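Local coordinates for protein dihydropteroate synthase (Anaplasma phagocytophilum, PDB 6UCZ) that probably catalyses the folate-pathway step that joins a dihydropterin diphosphate to p-aminobenzoate, giving dihydropteroate, and here holds a pterin monophosphate in its pocket, at residues D130-Q135 with A152-M157; D114-K119 with G137-D142. All blocks are in the same frame, centred on the assembly; numbering follows the deposited sequence.

How the contacts relate
The two contacts illustrate how a TIM-barrel enzyme of the pterin-binding family builds its site from strand ends and the loops that follow them. Contact 1 pairs strands 131-134 and 153-157; contact 2 joins the loops that leave strands 110-115 and 131-134. The centres of the two contacts are about 9 Å apart. They meet where Gln135 NE2 lies 2.8 Å from Asp114 OD1, a probable hydrogen bond, and where Asn133 O lies 3.2 Å from Thr115 N in the strand pairing. Both reach the pterin: Asn133 of contact 1 binds its N1 and N2, whereas Asp114 of contact 2 brings OD2 to 2.9 Å from its N8. The touching residues of contact 2 lie farther out, toward the surface.

Contact 1. Residues D130-Q135 with A152-M157; sequences DYINDQ and AKIIIM. With PMM (pterin-6-yl-methyl-monophosphate), chain C.
Ile132 and its neighbours in 130-135 are zipped to 152-157 by parallel backbone bonds of 2.7-2.9 Å: Ile132 N to Lys153 O, Ile155 N to Ile132 O, and Asp134 N to Ile155 O. Weak bonds from Lys153 N to Asp130 O and from Met157 N to Asp134 O extend the ladder at its two ends. These strands, linked through helix 143-148, form a right-handed beta-alpha-beta unit of the TIM barrel, with Ile132 and Ile154 turned to that helix.

On the other face of the pair, Lys153 lays its CE over the Tyr131 ring, 4.1 Å from the centroid, a CH-pi contact offset toward the rim. A bend at chi3 (-107°) carries NZ round toward the phenol oxygen, where a weak bond and a shared water join the two; Glu110 takes both polar ends.

At the C-terminal ends the side chains serve the ligand. Asn133, its CG anti to the backbone N (chi1 174°), makes two hydrogen bonds to the pterin: OD1 accepts from N2 at 2.8 Å, almost straight, while ND2 gives to N1 at 3.2 Å and also to Asp71. Ile155 rests its CB 3.8 Å from Asn133 OD1. Met157 runs beside Gln135, whose amide is bonded to Asp114, and packs CE on Gln135 CG at 3.6 Å. The sulfur of Met157, SD, lies 3.5 Å from pterin N3.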
loop_
_atom_site.group_PDB
_atom_site.type_symbol
_atom_site.label_atom_id
_atom_site.label_comp_id
_atom_site.label_asym_id
_atom_site.label_seq_id
_atom_site.Cartn_x
_atom_site.Cartn_y
_atom_site.Cartn_z
ATOM N N ASP A 130 -10.211 -5.690 -6.857
ATOM C CA ASP A 130 -9.349 -5.541 -8.020
ATOM C C ASP A 130 -7.875 -5.746 -7.718
ATOM O O ASP A 130 -7.118 -6.098 -8.627
ATOM C CB ASP A 130 -9.543 -4.145 -8.625
ATOM C CG ASP A 130 -10.990 -3.881 -8.994
ATOM O OD1 ASP A 130 -11.400 -4.351 -10.067
ATOM O OD2 ASP A 130 -11.716 -3.249 -8.199
ATOM N N TYR A 131 -7.449 -5.518 -6.480
ATOM C CA TYR A 131 -6.051 -5.647 -6.099
ATOM C C TYR A 131 -5.938 -6.460 -4.826
ATOM O O TYR A 131 -6.770 -6.321 -3.924
ATOM C CB TYR A 131 -5.365 -4.282 -5.808
ATOM C CG TYR A 131 -5.367 -3.247 -6.906
ATOM C CD1 TYR A 131 -6.495 -2.485 -7.177
ATOM C CD2 TYR A 131 -4.208 -2.982 -7.618
ATOM C CE1 TYR A 131 -6.481 -1.514 -8.179
ATOM C CE2 TYR A 131 -4.177 -2.029 -8.605
ATOM C CZ TYR A 131 -5.309 -1.290 -8.883
ATOM O OH TYR A 131 -5.249 -0.346 -9.874
ATOM N N ILE A 132 -4.890 -7.275 -4.743
ATOM C CA ILE A 132 -4.354 -7.705 -3.457
ATOM C C ILE A 132 -3.240 -6.742 -3.071
ATOM O O ILE A 132 -2.245 -6.602 -3.794
ATOM C CB ILE A 132 -3.808 -9.138 -3.502
ATOM C CG1 ILE A 132 -4.825 -10.130 -4.066
ATOM C CG2 ILE A 132 -3.366 -9.564 -2.092
ATOM C CD1 ILE A 132 -4.222 -11.501 -4.280
ATOM N N ASN A 133 -3.397 -6.062 -1.950
ATOM C CA ASN A 133 -2.305 -5.268 -1.395
ATOM C C ASN A 133 -1.633 -6.172 -0.365
ATOM O O ASN A 133 -1.958 -6.145 0.820
ATOM C CB ASN A 133 -2.815 -3.961 -0.805
ATOM C CG ASN A 133 -1.734 -3.190 -0.089
ATOM O OD1 ASN A 133 -0.538 -3.459 -0.258
ATOM N ND2 ASN A 133 -2.147 -2.251 0.748
ATOM N N ASP A 134 -0.701 -7.002 -0.835
ATOM C CA ASP A 134 -0.084 -8.026 0.015
ATOM C C ASP A 134 0.990 -7.360 0.849
ATOM O O ASP A 134 2.181 -7.396 0.518
ATOM C CB ASP A 134 0.499 -9.169 -0.808
ATOM C CG ASP A 134 1.187 -10.227 0.062
ATOM O OD1 ASP A 134 0.995 -10.224 1.299
ATOM O OD2 ASP A 134 1.923 -11.062 -0.499
ATOM N N GLN A 135 0.563 -6.810 1.989
ATOM C CA GLN A 135 1.491 -6.142 2.892
ATOM C C GLN A 135 2.507 -7.117 3.487
ATOM O O GLN A 135 3.559 -6.690 3.965
ATOM C CB GLN A 135 0.679 -5.485 4.003
ATOM C CG GLN A 135 1.459 -4.641 4.964
ATOM C CD GLN A 135 0.654 -4.295 6.197
ATOM O OE1 GLN A 135 1.222 -4.048 7.264
ATOM N NE2 GLN A 135 -0.680 -4.284 6.064
ATOM N N ALA A 152 -5.731 -11.202 -10.487
ATOM C CA ALA A 152 -5.709 -9.922 -9.800
ATOM C C ALA A 152 -4.359 -9.226 -9.941
ATOM O O ALA A 152 -3.318 -9.852 -10.151
ATOM C CB ALA A 152 -5.997 -10.115 -8.311
ATOM N N LYS A 153 -4.390 -7.908 -9.815
ATOM C CA LYS A 153 -3.155 -7.166 -9.624
ATOM C C LYS A 153 -2.731 -7.327 -8.170
ATOM O O LYS A 153 -3.573 -7.442 -7.267
ATOM C CB LYS A 153 -3.352 -5.692 -9.969
ATOM C CG LYS A 153 -3.872 -5.472 -11.379
ATOM C CD LYS A 153 -4.221 -4.006 -11.638
ATOM C CE LYS A 153 -5.733 -3.802 -11.683
ATOM N NZ LYS A 153 -6.122 -2.557 -12.412
ATOM N N ILE A 154 -1.424 -7.329 -7.931
ATOM C CA ILE A 154 -0.929 -7.554 -6.578
ATOM C C ILE A 154 0.206 -6.599 -6.241
ATOM O O ILE A 154 1.161 -6.454 -7.010
ATOM C CB ILE A 154 -0.503 -9.024 -6.374
ATOM C CG1 ILE A 154 0.148 -9.204 -5.004
ATOM C CG2 ILE A 154 0.402 -9.509 -7.507
ATOM C CD1 ILE A 154 0.072 -10.640 -4.502
ATOM N N ILE A 155 0.097 -5.942 -5.091
ATOM C CA ILE A 155 1.191 -5.174 -4.508
ATOM C C ILE A 155 1.904 -6.061 -3.498
ATOM O O ILE A 155 1.256 -6.672 -2.638
ATOM C CB ILE A 155 0.676 -3.902 -3.815
ATOM C CG1 ILE A 155 -0.202 -3.090 -4.767
ATOM C CG2 ILE A 155 1.862 -3.044 -3.303
ATOM C CD1 ILE A 155 -1.059 -2.067 -4.046
ATOM N N ILE A 156 3.230 -6.146 -3.599
ATOM C CA ILE A 156 4.061 -6.795 -2.587
ATOM C C ILE A 156 4.910 -5.720 -1.921
ATOM O O ILE A 156 5.573 -4.928 -2.608
ATOM C CB ILE A 156 4.921 -7.927 -3.179
ATOM C CG1 ILE A 156 5.669 -7.458 -4.434
ATOM C CG2 ILE A 156 4.047 -9.154 -3.491
ATOM C CD1 ILE A 156 6.648 -8.517 -4.984
ATOM N N MET A 157 4.881 -5.680 -0.589
ATOM C CA MET A 157 5.515 -4.624 0.199
ATOM C C MET A 157 6.698 -5.174 0.991
ATOM O O MET A 157 6.574 -6.218 1.642
ATOM C CB MET A 157 4.511 -4.014 1.178
ATOM C CG MET A 157 5.030 -2.738 1.841
ATOM S SD MET A 157 4.132 -2.372 3.346
ATOM C CE MET A 157 4.823 -3.621 4.459
HETATM N N5 PMM C . 1.506 0.813 5.179
HETATM C C6 PMM C . 0.606 0.358 6.057
HETATM C C7 PMM C . -0.307 -0.617 5.700
HETATM N N8 PMM C . -0.366 -1.187 4.491
HETATM N N1 PMM C . 0.462 -1.299 2.369
HETATM C C2 PMM C . 1.337 -0.898 1.454
HETATM N N2 PMM C . 1.324 -1.450 0.235
HETATM N N3 PMM C . 2.286 0.058 1.695
HETATM C C4 PMM C . 2.465 0.709 2.894
HETATM O O4 PMM C . 3.360 1.541 3.041
HETATM C C4A PMM C . 1.511 0.292 3.943
HETATM C C8A PMM C . 0.538 -0.723 3.620
HETATM C C9 PMM C . 0.697 0.928 7.450
HETATM O O10 PMM C . 0.252 2.300 7.431
HETATM P PA PMM C . -1.152 2.766 8.087
HETATM O O1P PMM C . -1.101 4.302 8.036
HETATM O O2P PMM C . -1.127 2.369 9.556
HETATM O O3P PMM C . -2.296 2.177 7.329
HETATM O O HOH W 1 -3.814 -0.540 -12.298
#

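Contact 2. Residues D114-K119 with G137-D142; sequences DTRNAK and GLLDPD. With PMM (pterin-6-yl-methyl-monophosphate), chain C.
Asp140 reaches across from 137-142 to the start of the helix that Ala118 opens, and its carboxylate carries the tight part of the contact. The side chain extends toward Ala118 because CG stands anti to the backbone N (chi1 -169°). OD2 accepts from Ala118 N at 2.8 Å in a nearly straight bond, although the N-H comes from above the carboxylate plane, 51° out of it. The same oxygen lies 3.3 Å from Ala118 CB, which also packs against Asp142 CB at 3.7 Å. Within its own segment, OD1 of Asp140 takes Asp142 N at 2.9 Å, a capping bond ahead of helix 143-148 that arrives on the anti side, 32° out of the carboxylate plane. One aspartate thus serves the beginnings of two helices, and the two N-H donors would be expected to favour its charged form. Asn117, at the N-cap position of helix 118-127, makes no capping bond with its side chain; the N-H of Ala118 is met by Asp140 from the other loop.

The looser side is wetter. One water bridges Arg116 O and Asp140 N, and another gives to Asp140 OD2 while accepting from Lys119 N. On this side Arg116 CD lies 4.2 Å from Leu139 CD2, a loose apolar touch.

Before the helix, Thr115 OG1 accepts from Asn117 N in an ST turn, and Glu89 bonds to both side chains. The contact joins successive loops at the C-terminal ends of barrel strands 110-115 and 131-134, the end where the pterin binds, though the touching residues lie toward the surface, with helix 86-93 beside Asn117 and helix 143-148 touching Ala118 through Ile146.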
loop_
_atom_site.group_PDB
_atom_site.type_symbol
_atom_site.label_atom_id
_atom_site.label_comp_id
_atom_site.label_asym_id
_atom_site.label_seq_id
_atom_site.Cartn_x
_atom_site.Cartn_y
_atom_site.Cartn_z
ATOM N N ASP A 114 -6.090 -5.012 1.717
ATOM C CA ASP A 114 -4.809 -4.887 2.410
ATOM C C ASP A 114 -4.764 -6.015 3.430
ATOM O O ASP A 114 -5.404 -5.942 4.480
ATOM C CB ASP A 114 -4.669 -3.514 3.063
ATOM C CG ASP A 114 -3.318 -3.302 3.726
ATOM O OD1 ASP A 114 -2.533 -4.266 3.907
ATOM O OD2 ASP A 114 -3.027 -2.132 4.054
ATOM N N THR A 115 -4.038 -7.083 3.101
ATOM C CA THR A 115 -3.973 -8.241 3.978
ATOM C C THR A 115 -2.648 -8.947 3.756
ATOM O O THR A 115 -2.054 -8.866 2.677
ATOM C CB THR A 115 -5.136 -9.211 3.731
ATOM O OG1 THR A 115 -5.036 -10.324 4.621
ATOM C CG2 THR A 115 -5.110 -9.735 2.299
ATOM N N ARG A 116 -2.189 -9.639 4.789
ATOM C CA ARG A 116 -1.082 -10.569 4.653
ATOM C C ARG A 116 -1.540 -12.020 4.502
ATOM O O ARG A 116 -0.694 -12.894 4.302
ATOM C CB ARG A 116 -0.141 -10.438 5.854
ATOM C CG ARG A 116 -0.644 -11.122 7.112
ATOM C CD ARG A 116 0.276 -10.829 8.266
ATOM N NE ARG A 116 0.120 -9.441 8.687
ATOM C CZ ARG A 116 0.528 -8.955 9.855
ATOM N NH1 ARG A 116 1.113 -9.751 10.743
ATOM N NH2 ARG A 116 0.338 -7.670 10.133
ATOM N N ASN A 117 -2.847 -12.293 4.563
ATOM C CA ASN A 117 -3.392 -13.658 4.605
ATOM C C ASN A 117 -4.006 -14.041 3.263
ATOM O O ASN A 117 -4.926 -13.367 2.784
ATOM C CB ASN A 117 -4.451 -13.789 5.698
ATOM C CG ASN A 117 -3.895 -13.561 7.086
ATOM O OD1 ASN A 117 -2.873 -14.129 7.444
ATOM N ND2 ASN A 117 -4.566 -12.732 7.876
ATOM N N ALA A 118 -3.541 -15.156 2.689
ATOM C CA ALA A 118 -4.033 -15.577 1.379
ATOM C C ALA A 118 -5.533 -15.865 1.397
ATOM O O ALA A 118 -6.240 -15.554 0.433
ATOM C CB ALA A 118 -3.261 -16.807 0.896
ATOM N N LYS A 119 -6.041 -16.456 2.482
ATOM C CA LYS A 119 -7.469 -16.762 2.556
ATOM C C LYS A 119 -8.312 -15.498 2.507
ATOM O O LYS A 119 -9.354 -15.461 1.844
ATOM C CB LYS A 119 -7.779 -17.543 3.831
ATOM C CG LYS A 119 -9.236 -18.001 3.954
ATOM C CD LYS A 119 -9.765 -18.683 2.699
ATOM C CE LYS A 119 -9.405 -20.155 2.659
ATOM N NZ LYS A 119 -10.381 -20.924 1.831
ATOM N N GLY A 137 4.064 -9.364 1.577
ATOM C CA GLY A 137 5.026 -9.699 0.544
ATOM C C GLY A 137 5.270 -11.197 0.430
ATOM O O GLY A 137 6.411 -11.654 0.516
ATOM N N LEU A 138 4.195 -11.967 0.262
ATOM C CA LEU A 138 4.251 -13.426 0.172
ATOM C C LEU A 138 4.738 -14.052 1.479
ATOM O O LEU A 138 5.381 -15.100 1.483
ATOM C CB LEU A 138 5.122 -13.885 -1.001
ATOM C CG LEU A 138 4.915 -13.156 -2.329
ATOM C CD1 LEU A 138 5.723 -13.845 -3.426
ATOM C CD2 LEU A 138 3.433 -13.053 -2.693
ATOM N N LEU A 139 4.476 -13.383 2.602
ATOM C CA LEU A 139 4.683 -14.021 3.891
ATOM C C LEU A 139 3.789 -15.250 4.017
ATOM O O LEU A 139 4.183 -16.258 4.612
ATOM C CB LEU A 139 4.423 -13.021 5.017
ATOM C CG LEU A 139 4.529 -13.455 6.477
ATOM C CD1 LEU A 139 5.935 -13.946 6.834
ATOM C CD2 LEU A 139 4.148 -12.258 7.327
ATOM N N ASP A 140 2.564 -15.166 3.496
ATOM C CA ASP A 140 1.718 -16.355 3.349
ATOM C C ASP A 140 2.153 -17.109 2.094
ATOM O O ASP A 140 2.036 -16.565 0.986
ATOM C CB ASP A 140 0.253 -15.951 3.247
ATOM C CG ASP A 140 -0.702 -17.141 3.349
ATOM O OD1 ASP A 140 -0.349 -18.247 2.901
ATOM O OD2 ASP A 140 -1.823 -16.955 3.869
ATOM N N PRO A 141 2.670 -18.335 2.213
ATOM C CA PRO A 141 3.148 -19.061 1.021
ATOM C C PRO A 141 2.052 -19.410 0.022
ATOM O O PRO A 141 2.377 -19.806 -1.104
ATOM C CB PRO A 141 3.787 -20.329 1.606
ATOM C CG PRO A 141 3.978 -20.045 3.057
ATOM C CD PRO A 141 2.897 -19.091 3.451
ATOM N N ASP A 142 0.780 -19.310 0.403
ATOM C CA ASP A 142 -0.328 -19.539 -0.516
ATOM C C ASP A 142 -0.716 -18.292 -1.289
ATOM O O ASP A 142 -1.595 -18.369 -2.157
ATOM C CB ASP A 142 -1.561 -20.058 0.228
ATOM C CG ASP A 142 -1.386 -21.472 0.726
ATOM O OD1 ASP A 142 -0.674 -22.258 0.056
ATOM O OD2 ASP A 142 -1.952 -21.793 1.791
HETATM N N5 PMM C . 1.506 0.813 5.179
HETATM C C6 PMM C . 0.606 0.358 6.057
HETATM C C7 PMM C . -0.307 -0.617 5.700
HETATM N N8 PMM C . -0.366 -1.187 4.491
HETATM N N1 PMM C . 0.462 -1.299 2.369
HETATM C C2 PMM C . 1.337 -0.898 1.454
HETATM N N2 PMM C . 1.324 -1.450 0.235
HETATM N N3 PMM C . 2.286 0.058 1.695
HETATM C C4 PMM C . 2.465 0.709 2.894
HETATM O O4 PMM C . 3.360 1.541 3.041
HETATM C C4A PMM C . 1.511 0.292 3.943
HETATM C C8A PMM C . 0.538 -0.723 3.620
HETATM C C9 PMM C . 0.697 0.928 7.450
HETATM O O10 PMM C . 0.252 2.300 7.431
HETATM P PA PMM C . -1.152 2.766 8.087
HETATM O O1P PMM C . -1.101 4.302 8.036
HETATM O O2P PMM C . -1.127 2.369 9.556
HETATM O O3P PMM C . -2.296 2.177 7.329
HETATM O O HOH W 2 1.501 -12.489 2.743
HETATM O O HOH W 3 -4.762 -17.052 4.965
#